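Local structure of phospholipase A1 (Streptomyces albidoflavus, 4HYQ) at residues A[124-129]-A[180-185]. The protein hydrolyses glycerophospholipids as a phospholipase A1, cleaving the sn-1 acyl ester, probably with the serine chemistry of the GDSL lipase family. Residues are numbered along the deposited sequence; the frame is centred on the assembly and turned at random.
Sequences VYSQVR and ADHGYA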
loop_
_atom_site.group_PDB
_atom_site.type_symbol
_atom_site.label_atom_id
_atom_site.label_comp_id
_atom_site.label_asym_id
_atom_site.label_seq_id
_atom_site.Cartn_x
_atom_site.Cartn_y
_atom_site.Cartn_z
ATOM N N VAL A 124 -2.178 -0.126 15.533
ATOM C CA VAL A 124 -3.041 -0.832 14.596
ATOM C C VAL A 124 -2.767 -2.337 14.643
ATOM O O VAL A 124 -3.697 -3.141 14.730
ATOM C CB VAL A 124 -2.818 -0.346 13.130
ATOM C CG1 VAL A 124 -3.617 -1.200 12.161
ATOM C CG2 VAL A 124 -3.248 1.108 13.011
ATOM N N TYR A 125 -1.487 -2.712 14.603
ATOM C CA TYR A 125 -1.125 -4.130 14.585
ATOM C C TYR A 125 -1.597 -4.840 15.861
ATOM O O TYR A 125 -2.096 -5.957 15.803
ATOM C CB TYR A 125 0.394 -4.306 14.427
ATOM C CG TYR A 125 0.990 -3.873 13.087
ATOM C CD1 TYR A 125 0.259 -3.114 12.163
ATOM C CD2 TYR A 125 2.316 -4.180 12.772
ATOM C CE1 TYR A 125 0.852 -2.662 10.955
ATOM C CE2 TYR A 125 2.910 -3.741 11.584
ATOM C CZ TYR A 125 2.181 -2.978 10.687
ATOM O OH TYR A 125 2.818 -2.496 9.568
ATOM N N SER A 126 -1.455 -4.190 17.005
ATOM C CA SER A 126 -1.894 -4.809 18.253
ATOM C C SER A 126 -3.403 -4.995 18.321
ATOM O O SER A 126 -3.882 -6.025 18.799
ATOM C CB SER A 126 -1.420 -3.991 19.444
ATOM O OG SER A 126 -0.018 -4.152 19.605
ATOM N N GLN A 127 -4.159 -4.008 17.845
ATOM C CA GLN A 127 -5.615 -4.113 17.866
ATOM C C GLN A 127 -6.128 -5.160 16.886
ATOM O O GLN A 127 -7.139 -5.801 17.137
ATOM C CB GLN A 127 -6.266 -2.754 17.571
ATOM C CG GLN A 127 -6.110 -1.733 18.685
ATOM C CD GLN A 127 -6.702 -2.205 20.013
ATOM O OE1 GLN A 127 -7.818 -2.740 20.067
ATOM N NE2 GLN A 127 -5.953 -2.000 21.093
ATOM N N VAL A 128 -5.448 -5.324 15.755
ATOM C CA VAL A 128 -5.859 -6.332 14.788
ATOM C C VAL A 128 -5.758 -7.707 15.463
ATOM O O VAL A 128 -6.675 -8.520 15.376
ATOM C CB VAL A 128 -4.954 -6.314 13.535
ATOM C CG1 VAL A 128 -5.138 -7.584 12.729
ATOM C CG2 VAL A 128 -5.293 -5.092 12.676
ATOM N N ARG A 129 -4.629 -7.950 16.125
ATOM C CA ARG A 129 -4.398 -9.224 16.813
ATOM C C ARG A 129 -5.392 -9.435 17.949
ATOM O O ARG A 129 -5.854 -10.558 18.186
ATOM C CB ARG A 129 -2.963 -9.274 17.369
ATOM C CG ARG A 129 -2.671 -10.520 18.210
ATOM C CD ARG A 129 -2.983 -11.766 17.401
ATOM N NE ARG A 129 -1.976 -12.045 16.370
ATOM C CZ ARG A 129 -2.262 -12.562 15.180
ATOM N NH1 ARG A 129 -3.521 -12.838 14.846
ATOM N NH2 ARG A 129 -1.279 -12.871 14.335
ATOM N N ALA A 180 7.496 -7.856 11.797
ATOM C CA ALA A 180 8.241 -8.963 12.407
ATOM C C ALA A 180 8.057 -8.968 13.925
ATOM O O ALA A 180 7.927 -10.028 14.543
ATOM C CB ALA A 180 9.729 -8.860 12.052
ATOM N N ASP A 181 8.042 -7.780 14.514
ATOM C CA ASP A 181 7.866 -7.612 15.953
ATOM C C ASP A 181 6.555 -8.208 16.459
ATOM O O ASP A 181 6.465 -8.613 17.621
ATOM C CB ASP A 181 7.893 -6.130 16.301
ATOM C CG ASP A 181 9.060 -5.762 17.170
ATOM O OD1 ASP A 181 10.210 -6.089 16.790
ATOM O OD2 ASP A 181 8.820 -5.143 18.230
ATOM N N HIS A 182 5.543 -8.243 15.592
ATOM C CA HIS A 182 4.228 -8.780 15.942
ATOM C C HIS A 182 4.015 -10.196 15.397
ATOM O O HIS A 182 2.925 -10.749 15.526
ATOM C CB HIS A 182 3.115 -7.857 15.407
ATOM C CG HIS A 182 3.033 -6.525 16.093
ATOM N ND1 HIS A 182 2.033 -6.207 16.992
ATOM C CD2 HIS A 182 3.813 -5.420 15.998
ATOM C CE1 HIS A 182 2.203 -4.970 17.419
ATOM N NE2 HIS A 182 3.279 -4.469 16.831
ATOM N N GLY A 183 5.041 -10.775 14.776
ATOM C CA GLY A 183 4.901 -12.117 14.229
ATOM C C GLY A 183 4.062 -12.154 12.966
ATOM O O GLY A 183 3.491 -13.187 12.604
ATOM N N TYR A 184 3.970 -11.005 12.300
ATOM C CA TYR A 184 3.215 -10.887 11.058
ATOM C C TYR A 184 4.144 -11.098 9.882
ATOM O O TYR A 184 5.343 -10.835 9.981
ATOM C CB TYR A 184 2.629 -9.478 10.933
ATOM C CG TYR A 184 1.593 -9.113 11.960
ATOM C CD1 TYR A 184 1.103 -7.811 12.036
ATOM C CD2 TYR A 184 1.026 -10.080 12.797
ATOM C CE1 TYR A 184 0.072 -7.482 12.904
ATOM C CE2 TYR A 184 -0.009 -9.761 13.666
ATOM C CZ TYR A 184 -0.488 -8.461 13.712
ATOM O OH TYR A 184 -1.564 -8.144 14.519
ATOM N N ALA A 185 3.595 -11.565 8.768
ATOM C CA ALA A 185 4.398 -11.751 7.564
ATOM C C ALA A 185 4.570 -10.372 6.939
ATOM O O ALA A 185 3.712 -9.500 7.116
ATOM C CB ALA A 185 3.682 -12.664 6.578
HETATM O O HOH W 1 0.029 -7.949 17.641
HETATM O O HOH W 2 1.361 -13.028 15.167
HETATM O O HOH W 3 0.545 -10.705 17.094
#
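Tyr125, His182 and Tyr184 form an aromatic cluster that packs helix 117-131 against the turn leading from helix 158-181 into edge strand 185-187. CB of Tyr125 stands over one face of the His182 imidazole, 3.5 Å from its centroid, a CH-pi contact; the two rings make an edge-to-face (T-shaped) pair, planes 77° apart. Histidine suits this half-exposed place because its rim stays polar: NE2 bonds to Asp122, one helical turn before Ser126, and ND1 meets a water 2.7 Å away. CB of His182 sits over the Tyr184 ring, whose CE1 lies 3.5 Å from CB of Tyr125, the two tyrosine rings being oblique. Tyr184 pairs an apolar ring for packing with a hydroxyl that reaches the helix backbone, its CG anti to the carbonyl carbon (chi1 -65°). There OH donates to O of Tyr125 at 2.6 Å, from the opposite face of that carbonyl to Arg129 N, so this oxygen takes two direct bonds. The bent Arg129 chain runs antiparallel alongside Tyr184, NH2 3.4 Å from CE2 at the ring edge; two waters link its NE and NH2 to O of His182, and NH1 donates to the backbone carbonyls of Ala132 and Ala135. Gly183, lacking a side chain, easily adopts phi 74° and closes helix 158-181 in a Schellman motif. Both helices flank the five-stranded parallel sheet, order 2-1-3-4-5, of the SGNH-hydrolase alpha/beta/alpha sandwich.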